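Local atomic coordinates of pyridoxamine 5'-phosphate oxidase-related, FMN-binding protein (Mycobacterium smegmatis, PDB entry 6ECI), a protein that binds flavin adenine dinucleotide as a member of the split beta-barrel flavin/deazaflavin oxidoreductase family, probably sequestering the cofactor and helping mycobacteria withstand hypoxic and oxidative stress. Residues D14-V19 against F39-R44; A60-V65 against V85-R90; A96-A101 against T112-V117. All coordinates share one frame; numbering follows the deposited sequence.

Contact 1 (D14-V19 against F39-R44)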
loop_
_atom_site.group_PDB
_atom_site.type_symbol
_atom_site.label_atom_id
_atom_site.label_comp_id
_atom_site.label_asym_id
_atom_site.label_seq_id
_atom_site.Cartn_x
_atom_site.Cartn_y
_atom_site.Cartn_z
ATOM N N ASP B 14 6.675 16.417 -1.722
ATOM C CA ASP B 14 8.108 16.151 -1.790
ATOM C C ASP B 14 8.454 14.797 -1.183
ATOM O O ASP B 14 9.270 14.057 -1.742
ATOM C CB ASP B 14 8.890 17.265 -1.097
ATOM C CG ASP B 14 9.163 18.437 -2.016
ATOM O OD1 ASP B 14 9.241 18.219 -3.243
ATOM O OD2 ASP B 14 9.303 19.572 -1.512
ATOM N N LEU B 15 7.843 14.455 -0.044
ATOM C CA LEU B 15 8.075 13.142 0.550
ATOM C C LEU B 15 7.741 12.026 -0.433
ATOM O O LEU B 15 8.414 10.990 -0.457
ATOM C CB LEU B 15 7.257 12.990 1.832
ATOM C CG LEU B 15 7.826 13.665 3.081
ATOM C CD1 LEU B 15 6.914 13.439 4.267
ATOM C CD2 LEU B 15 9.224 13.158 3.372
ATOM N N LEU B 16 6.714 12.228 -1.261
ATOM C CA LEU B 16 6.388 11.245 -2.290
ATOM C C LEU B 16 7.525 11.079 -3.291
ATOM O O LEU B 16 7.723 9.983 -3.827
ATOM C CB LEU B 16 5.102 11.648 -3.013
ATOM C CG LEU B 16 3.803 11.421 -2.243
ATOM C CD1 LEU B 16 2.600 11.762 -3.109
ATOM C CD2 LEU B 16 3.735 9.982 -1.766
ATOM N N LYS B 17 8.284 12.146 -3.551
ATOM C CA LYS B 17 9.387 12.066 -4.501
ATOM C C LYS B 17 10.588 11.307 -3.955
ATOM O O LYS B 17 11.530 11.051 -4.712
ATOM C CB LYS B 17 9.825 13.471 -4.922
ATOM C CG LYS B 17 8.723 14.319 -5.513
ATOM C CD LYS B 17 9.219 15.077 -6.727
ATOM C CE LYS B 17 8.341 16.277 -7.018
ATOM N NZ LYS B 17 8.369 17.256 -5.897
ATOM N N SER B 18 10.585 10.944 -2.674
ATOM C CA SER B 18 11.711 10.241 -2.073
ATOM C C SER B 18 11.638 8.728 -2.258
ATOM O O SER B 18 12.613 8.037 -1.949
ATOM C CB SER B 18 11.799 10.561 -0.579
ATOM O OG SER B 18 10.789 9.887 0.149
ATOM N N VAL B 19 10.513 8.192 -2.738
ATOM C CA VAL B 19 10.330 6.751 -2.910
ATOM C C VAL B 19 9.701 6.488 -4.274
ATOM O O VAL B 19 8.951 7.320 -4.793
ATOM C CB VAL B 19 9.471 6.135 -1.779
ATOM C CG1 VAL B 19 10.088 6.416 -0.415
ATOM C CG2 VAL B 19 8.034 6.657 -1.839
ATOM N N PHE B 39 5.891 4.837 -9.664
ATOM C CA PHE B 39 5.307 6.154 -9.878
ATOM C C PHE B 39 6.378 7.229 -9.770
ATOM O O PHE B 39 7.436 7.023 -9.169
ATOM C CB PHE B 39 4.198 6.444 -8.863
ATOM C CG PHE B 39 4.713 6.881 -7.516
ATOM C CD1 PHE B 39 5.148 5.942 -6.588
ATOM C CD2 PHE B 39 4.773 8.224 -7.181
ATOM C CE1 PHE B 39 5.629 6.337 -5.347
ATOM C CE2 PHE B 39 5.254 8.626 -5.946
ATOM C CZ PHE B 39 5.682 7.678 -5.026
ATOM N N VAL B 40 6.082 8.390 -10.361
ATOM C CA VAL B 40 6.783 9.634 -10.068
ATOM C C VAL B 40 5.751 10.738 -9.903
ATOM O O VAL B 40 4.614 10.640 -10.371
ATOM C CB VAL B 40 7.817 10.043 -11.143
ATOM C CG1 VAL B 40 8.697 8.878 -11.523
ATOM C CG2 VAL B 40 7.122 10.612 -12.366
ATOM N N VAL B 41 6.170 11.801 -9.224
ATOM C CA VAL B 41 5.335 12.968 -8.976
ATOM C C VAL B 41 5.673 14.029 -10.011
ATOM O O VAL B 41 6.852 14.337 -10.230
ATOM C CB VAL B 41 5.541 13.502 -7.551
ATOM C CG1 VAL B 41 4.722 14.758 -7.333
ATOM C CG2 VAL B 41 5.177 12.438 -6.534
ATOM N N GLN B 42 4.645 14.583 -10.652
ATOM C CA GLN B 42 4.809 15.638 -11.652
ATOM C C GLN B 42 3.734 16.688 -11.420
ATOM O O GLN B 42 2.556 16.435 -11.696
ATOM C CB GLN B 42 4.713 15.082 -13.072
ATOM C CG GLN B 42 5.953 14.387 -13.582
ATOM C CD GLN B 42 5.873 14.120 -15.069
ATOM O OE1 GLN B 42 4.784 14.065 -15.641
ATOM N NE2 GLN B 42 7.028 13.957 -15.708
ATOM N N ASN B 43 4.135 17.858 -10.926
ATOM C CA ASN B 43 3.248 19.009 -10.752
ATOM C C ASN B 43 2.000 18.632 -9.953
ATOM O O ASN B 43 0.862 18.793 -10.405
ATOM C CB ASN B 43 2.862 19.613 -12.106
ATOM C CG ASN B 43 4.064 19.920 -12.971
ATOM O OD1 ASN B 43 4.169 19.437 -14.098
ATOM N ND2 ASN B 43 4.982 20.726 -12.449
ATOM N N ARG B 44 2.238 18.123 -8.745
ATOM C CA ARG B 44 1.164 17.705 -7.843
ATOM C C ARG B 44 0.213 16.733 -8.539
ATOM O O ARG B 44 -1.009 16.836 -8.426
ATOM C CB ARG B 44 0.407 18.915 -7.286
ATOM C CG ARG B 44 1.321 20.039 -6.837
ATOM C CD ARG B 44 0.776 20.802 -5.644
ATOM N NE ARG B 44 1.858 21.194 -4.743
ATOM C CZ ARG B 44 1.685 21.775 -3.560
ATOM N NH1 ARG B 44 0.462 22.049 -3.122
ATOM N NH2 ARG B 44 2.739 22.087 -2.817
HETATM O O HOH W 1 8.750 8.398 -7.277
#
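K17 lies across V41 at about a right angle, and its aliphatic chain can be followed over the valine atom by atom. CB makes no close approach to V41; the first contact is K17 CG, 3.9 Å from V41 CB. CD goes on past the same atom, and K17 CE reaches V41 CG1 at 3.9 Å. A bend at chi4 (63°) turns NZ off the valine and back to D14, three residues earlier, where K17 NZ pairs with D14 OD1 at 3.0 Å in a salt bridge. The charged end is thus held within segment 14-19, and only the methylenes serve the contact. The other methyl of V41, CG2, meets L16 CB at 3.6 Å. In this split beta-barrel, of the pyridoxamine 5'-phosphate oxidase family (FMN-binding clan), helix 9-16 packs beside the end of strand 31-41 here, and a type I turn from L16 to V19 follows. F39 reaches that turn from the strand. With chi1 at 80°, CG sits between the backbone N and the carbonyl carbon, and the ring swings towards the turn. F39 CZ approaches L16 O and V19 O obliquely, while V19 CG2 lies 4.1 Å from F39 CZ. F67 of strand 64-72 meets the F39 ring edge-to-face. One water spans the two segments, donating to V19 O at 2.7 Å and to F39 O, and it sits over one face of the F39 ring, towards the rim.

Contact 2 (A60-V65 against V85-R90)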
loop_
_atom_site.group_PDB
_atom_site.type_symbol
_atom_site.label_atom_id
_atom_site.label_comp_id
_atom_site.label_asym_id
_atom_site.label_seq_id
_atom_site.Cartn_x
_atom_site.Cartn_y
_atom_site.Cartn_z
ATOM N N ALA B 60 -9.010 1.204 -11.952
ATOM C CA ALA B 60 -8.584 2.520 -11.491
ATOM C C ALA B 60 -8.930 3.645 -12.454
ATOM O O ALA B 60 -9.378 4.708 -12.015
ATOM C CB ALA B 60 -7.073 2.526 -11.239
ATOM N N ILE B 61 -8.729 3.432 -13.755
ATOM C CA ILE B 61 -8.845 4.516 -14.721
ATOM C C ILE B 61 -10.272 5.040 -14.750
ATOM O O ILE B 61 -11.235 4.268 -14.833
ATOM C CB ILE B 61 -8.383 4.035 -16.104
ATOM C CG1 ILE B 61 -6.866 3.816 -16.100
ATOM C CG2 ILE B 61 -8.787 5.028 -17.180
ATOM C CD1 ILE B 61 -6.305 3.353 -17.423
ATOM N N ASN B 62 -10.408 6.367 -14.660
ATOM C CA ASN B 62 -11.687 7.081 -14.679
ATOM C C ASN B 62 -12.564 6.753 -13.471
ATOM O O ASN B 62 -13.779 6.981 -13.501
ATOM C CB ASN B 62 -12.454 6.821 -15.982
ATOM C CG ASN B 62 -11.705 7.315 -17.202
ATOM O OD1 ASN B 62 -11.204 8.440 -17.222
ATOM N ND2 ASN B 62 -11.612 6.472 -18.221
ATOM N N ASN B 63 -11.969 6.226 -12.403
ATOM C CA ASN B 63 -12.658 5.986 -11.145
ATOM C C ASN B 63 -11.923 6.702 -10.019
ATOM O O ASN B 63 -10.763 7.102 -10.159
ATOM C CB ASN B 63 -12.751 4.486 -10.825
ATOM C CG ASN B 63 -13.642 3.736 -11.794
ATOM O OD1 ASN B 63 -14.752 4.172 -12.100
ATOM N ND2 ASN B 63 -13.156 2.599 -12.286
ATOM N N ASN B 64 -12.617 6.866 -8.898
ATOM C CA ASN B 64 -11.992 7.436 -7.713
ATOM C C ASN B 64 -11.066 6.406 -7.086
ATOM O O ASN B 64 -11.472 5.269 -6.826
ATOM C CB ASN B 64 -13.057 7.878 -6.712
ATOM C CG ASN B 64 -14.030 8.878 -7.303
ATOM O OD1 ASN B 64 -13.646 9.751 -8.081
ATOM N ND2 ASN B 64 -15.301 8.747 -6.944
ATOM N N VAL B 65 -9.813 6.799 -6.852
ATOM C CA VAL B 65 -8.801 5.887 -6.343
ATOM C C VAL B 65 -8.093 6.518 -5.153
ATOM O O VAL B 65 -8.057 7.740 -4.987
ATOM C CB VAL B 65 -7.763 5.498 -7.418
ATOM C CG1 VAL B 65 -8.441 4.855 -8.619
ATOM C CG2 VAL B 65 -6.939 6.716 -7.831
ATOM N N VAL B 85 -8.735 11.196 -8.829
ATOM C CA VAL B 85 -9.279 10.469 -9.968
ATOM C C VAL B 85 -8.135 10.116 -10.905
ATOM O O VAL B 85 -7.252 10.942 -11.161
ATOM C CB VAL B 85 -10.356 11.289 -10.707
ATOM C CG1 VAL B 85 -10.995 10.453 -11.804
ATOM C CG2 VAL B 85 -11.407 11.787 -9.729
ATOM N N ALA B 86 -8.149 8.883 -11.409
ATOM C CA ALA B 86 -7.147 8.424 -12.360
ATOM C C ALA B 86 -7.624 8.740 -13.772
ATOM O O ALA B 86 -8.707 8.305 -14.180
ATOM C CB ALA B 86 -6.886 6.927 -12.202
ATOM N N ARG B 87 -6.820 9.494 -14.511
ATOM C CA ARG B 87 -7.148 9.893 -15.870
ATOM C C ARG B 87 -5.968 9.574 -16.774
ATOM O O ARG B 87 -4.815 9.828 -16.414
ATOM C CB ARG B 87 -7.489 11.389 -15.937
ATOM C CG ARG B 87 -8.603 11.819 -14.984
ATOM C CD ARG B 87 -9.897 12.136 -15.725
ATOM N NE ARG B 87 -10.938 11.129 -15.533
ATOM C CZ ARG B 87 -12.089 11.346 -14.901
ATOM N NH1 ARG B 87 -12.355 12.537 -14.384
ATOM N NH2 ARG B 87 -12.974 10.367 -14.781
ATOM N N THR B 88 -6.253 9.006 -17.941
ATOM C CA THR B 88 -5.185 8.702 -18.878
ATOM C C THR B 88 -4.654 9.983 -19.515
ATOM O O THR B 88 -5.325 11.017 -19.557
ATOM C CB THR B 88 -5.664 7.739 -19.967
ATOM O OG1 THR B 88 -6.471 8.448 -20.912
ATOM C CG2 THR B 88 -6.475 6.613 -19.365
ATOM N N VAL B 89 -3.427 9.899 -20.014
ATOM C CA VAL B 89 -2.750 11.031 -20.632
ATOM C C VAL B 89 -3.117 11.048 -22.114
ATOM O O VAL B 89 -2.663 10.200 -22.886
ATOM C CB VAL B 89 -1.235 10.946 -20.424
ATOM C CG1 VAL B 89 -0.516 11.955 -21.296
ATOM C CG2 VAL B 89 -0.900 11.162 -18.954
ATOM N N ARG B 90 -3.943 12.016 -22.508
ATOM C CA ARG B 90 -4.520 12.103 -23.849
ATOM C C ARG B 90 -4.266 13.477 -24.455
ATOM O O ARG B 90 -5.178 14.136 -24.958
ATOM C CB ARG B 90 -6.023 11.839 -23.815
ATOM C CG ARG B 90 -6.442 10.384 -23.905
ATOM C CD ARG B 90 -7.796 10.187 -23.234
ATOM N NE ARG B 90 -8.618 11.393 -23.315
ATOM C CZ ARG B 90 -9.068 12.064 -22.260
ATOM N NH1 ARG B 90 -8.777 11.646 -21.034
ATOM N NH2 ARG B 90 -9.807 13.154 -22.428
#
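A86 points its CB at segment 60-65, where the methyl comes 3.3 Å from A60 O and, more loosely, meets V65 CG2. Beside it, I61 and T88 cross at about a right angle, with I61 CG2 and T88 CG2 3.6 Å apart and I61 CD1 close behind. This is the packed side: V115 of strand 114-119 touches both I61 and A86, and I24 and T26 of strand 21-28 touch A60 and V65. The two segments belong to the antiparallel hairpin of strands 64-72 and 77-88, part of the split barrel, at the end far from its connecting loop. Helix 55-60 runs into the first strand through a type II turn from A60 to N63, closed by N63 N to A60 O at 3.0 Å. From that turn N62 N donates a hydrogen bond to A86 O at 2.6 Å, whereas the return bond, A86 N to N63 O, is weak. N64 and V85 then form a non-hydrogen-bonded pair. The exposed side is thinner and more polar. R87 NE donates to N62 OD1 at 3.2 Å, in the amide's carbonyl plane and on a lone pair, with the N62 amide and R87 guanidinium planes 38° apart. Bends at chi2 and chi3 fold the arginine back, laying its guanidinium flat over V85 CG1. N64 OD1 merely rests against V85 CG2.

Contact 3 (A96-A101 against T112-V117)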
loop_
_atom_site.group_PDB
_atom_site.type_symbol
_atom_site.label_atom_id
_atom_site.label_comp_id
_atom_site.label_asym_id
_atom_site.label_seq_id
_atom_site.Cartn_x
_atom_site.Cartn_y
_atom_site.Cartn_z
ATOM N N ALA B 96 4.071 14.876 -23.524
ATOM C CA ALA B 96 5.470 15.287 -23.512
ATOM C C ALA B 96 6.012 15.365 -22.090
ATOM O O ALA B 96 7.179 15.037 -21.846
ATOM C CB ALA B 96 5.629 16.630 -24.224
ATOM N N GLU B 97 5.180 15.792 -21.139
ATOM C CA GLU B 97 5.625 15.849 -19.751
ATOM C C GLU B 97 5.799 14.451 -19.169
ATOM O O GLU B 97 6.719 14.212 -18.378
ATOM C CB GLU B 97 4.639 16.668 -18.917
ATOM C CG GLU B 97 4.987 16.756 -17.437
ATOM C CD GLU B 97 6.256 17.547 -17.173
ATOM O OE1 GLU B 97 6.688 18.303 -18.067
ATOM O OE2 GLU B 97 6.822 17.414 -16.067
ATOM N N ALA B 98 4.930 13.513 -19.555
ATOM C CA ALA B 98 5.018 12.158 -19.019
ATOM C C ALA B 98 6.266 11.435 -19.507
ATOM O O ALA B 98 6.802 10.579 -18.795
ATOM C CB ALA B 98 3.769 11.361 -19.392
ATOM N N GLN B 99 6.743 11.762 -20.709
ATOM C CA GLN B 99 7.890 11.060 -21.270
ATOM C C GLN B 99 9.217 11.515 -20.674
ATOM O O GLN B 99 10.208 10.786 -20.784
ATOM C CB GLN B 99 7.905 11.220 -22.790
ATOM C CG GLN B 99 6.701 10.578 -23.467
ATOM C CD GLN B 99 6.592 10.917 -24.940
ATOM O OE1 GLN B 99 7.319 11.770 -25.453
ATOM N NE2 GLN B 99 5.675 10.250 -25.631
ATOM N N ARG B 100 9.262 12.686 -20.043
ATOM C CA ARG B 100 10.456 13.095 -19.316
ATOM C C ARG B 100 10.540 12.488 -17.922
ATOM O O ARG B 100 11.484 12.797 -17.188
ATOM C CB ARG B 100 10.524 14.620 -19.196
ATOM C CG ARG B 100 10.030 15.393 -20.401
ATOM C CD ARG B 100 10.217 16.905 -20.230
ATOM N NE ARG B 100 10.189 17.346 -18.833
ATOM C CZ ARG B 100 11.267 17.534 -18.074
ATOM N NH1 ARG B 100 12.480 17.320 -18.570
ATOM N NH2 ARG B 100 11.132 17.934 -16.816
ATOM N N ALA B 101 9.591 11.638 -17.541
ATOM C CA ALA B 101 9.519 11.166 -16.166
ATOM C C ALA B 101 10.613 10.145 -15.869
ATOM O O ALA B 101 10.995 9.339 -16.721
ATOM C CB ALA B 101 8.148 10.560 -15.880
ATOM N N THR B 112 2.545 1.933 -24.481
ATOM C CA THR B 112 2.500 2.904 -23.405
ATOM C C THR B 112 1.047 3.208 -23.068
ATOM O O THR B 112 0.172 3.193 -23.943
ATOM C CB THR B 112 3.291 4.169 -23.773
ATOM O OG1 THR B 112 3.711 4.850 -22.582
ATOM C CG2 THR B 112 2.493 5.110 -24.671
ATOM N N HIS B 113 0.788 3.429 -21.781
ATOM C CA HIS B 113 -0.531 3.829 -21.293
ATOM C C HIS B 113 -0.271 4.656 -20.039
ATOM O O HIS B 113 -0.243 4.123 -18.928
ATOM C CB HIS B 113 -1.435 2.635 -21.021
ATOM C CG HIS B 113 -2.875 3.006 -20.855
ATOM N ND1 HIS B 113 -3.896 2.080 -20.888
ATOM C CD2 HIS B 113 -3.465 4.212 -20.673
ATOM C CE1 HIS B 113 -5.053 2.699 -20.727
ATOM N NE2 HIS B 113 -4.819 3.993 -20.594
ATOM N N TRP B 114 -0.076 5.956 -20.232
ATOM C CA TRP B 114 0.215 6.856 -19.129
ATOM C C TRP B 114 -1.068 7.221 -18.395
ATOM O O TRP B 114 -2.073 7.572 -19.018
ATOM C CB TRP B 114 0.899 8.123 -19.635
ATOM C CG TRP B 114 2.200 7.891 -20.335
ATOM C CD1 TRP B 114 2.401 7.793 -21.682
ATOM C CD2 TRP B 114 3.484 7.735 -19.724
ATOM N NE1 TRP B 114 3.734 7.584 -21.946
ATOM C CE2 TRP B 114 4.420 7.542 -20.760
ATOM C CE3 TRP B 114 3.933 7.737 -18.401
ATOM C CZ2 TRP B 114 5.777 7.352 -20.514
ATOM C CZ3 TRP B 114 5.281 7.547 -18.158
ATOM C CH2 TRP B 114 6.187 7.359 -19.209
ATOM N N VAL B 115 -1.029 7.140 -17.069
ATOM C CA VAL B 115 -2.150 7.509 -16.216
ATOM C C VAL B 115 -1.638 8.455 -15.140
ATOM O O VAL B 115 -0.509 8.307 -14.657
ATOM C CB VAL B 115 -2.814 6.266 -15.582
ATOM C CG1 VAL B 115 -4.072 6.655 -14.817
ATOM C CG2 VAL B 115 -3.130 5.225 -16.642
ATOM N N ARG B 116 -2.460 9.435 -14.774
ATOM C CA ARG B 116 -2.159 10.349 -13.681
ATOM C C ARG B 116 -3.289 10.313 -12.667
ATOM O O ARG B 116 -4.467 10.293 -13.038
ATOM C CB ARG B 116 -1.976 11.790 -14.167
ATOM C CG ARG B 116 -0.710 12.062 -14.953
ATOM C CD ARG B 116 -0.579 13.553 -15.230
ATOM N NE ARG B 116 0.339 13.841 -16.327
ATOM C CZ ARG B 116 1.651 14.008 -16.186
ATOM N NH1 ARG B 116 2.216 13.916 -14.988
ATOM N NH2 ARG B 116 2.400 14.268 -17.248
ATOM N N VAL B 117 -2.930 10.307 -11.389
ATOM C CA VAL B 117 -3.902 10.482 -10.318
ATOM C C VAL B 117 -4.004 11.979 -10.056
ATOM O O VAL B 117 -3.101 12.578 -9.468
ATOM C CB VAL B 117 -3.503 9.715 -9.053
ATOM C CG1 VAL B 117 -4.524 9.954 -7.950
ATOM C CG2 VAL B 117 -3.384 8.235 -9.350
#
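The last turn of helix 92-99 passes over the start of strand 114-119, their closest pair of CA atoms, A98 CA and W114 CA, 7.2 Å apart. A98 faces the strand directly, and its methyl sits over one face of the indole. A98 CB is 4.0 Å from the centroid of the W114 six-membered ring and 25° off the ring normal, a CH-pi contact displaced towards the rim. A98 O lies over the same ring face, 3.3 Å from W114 CH2, while also accepting the backbone N-H of A101. With chi1 at -60°, W114 CG is anti to the carbonyl carbon, and the ring reaches out from the strand towards the helix. Q99 adds a lighter touch near W114 CZ2. Here a helix joined to strand 77-88 packs against the barrel sheet, where strand 114-119 runs between its antiparallel neighbours 46-49 and 77-88. W114 also touches R49, one of the FAD-binding residues of strand 46-49. Two residues along the strand, R116 points the same way. Its chain is extended from CG to NE and carries the guanidinium to the helix, where R116 NH2 lies 3.6 Å from E97 CG and near A98 N. The approach to E97 is by its methylenes: E97 OE2 stays 5.6 Å from R116 NH2, close enough perhaps for a weak electrostatic pull. The firm polar partners lie outside both segments: R116 NE forms a salt bridge with D94 OD1, and R116 NH1 hydrogen-bonds to T45 OG1.

In the fold
The contacts follow one another along the chain, each closing before the next opens, and all reach the same antiparallel sheet. Contacts 1 and 2 lie on opposite sides of the chain's centre, about 18 Å apart between centres and without touching. Contact 3 touches both, its centre about 13 Å from that of contact 1 and about 12 Å from that of contact 2. Q42 joins contact 1 to contact 3 through probable hydrogen bonds, Q42 OE1 with R116 NH1 and Q42 NE2 with E97 O. Neighbouring strands 77-88 and 114-119 link contacts 2 and 3. Contacts 1 and 3 pack helices 9-16 and 92-99 on the barrel sheet, and contact 2 pairs two of its strands; the FAD pocket lies in the same barrel.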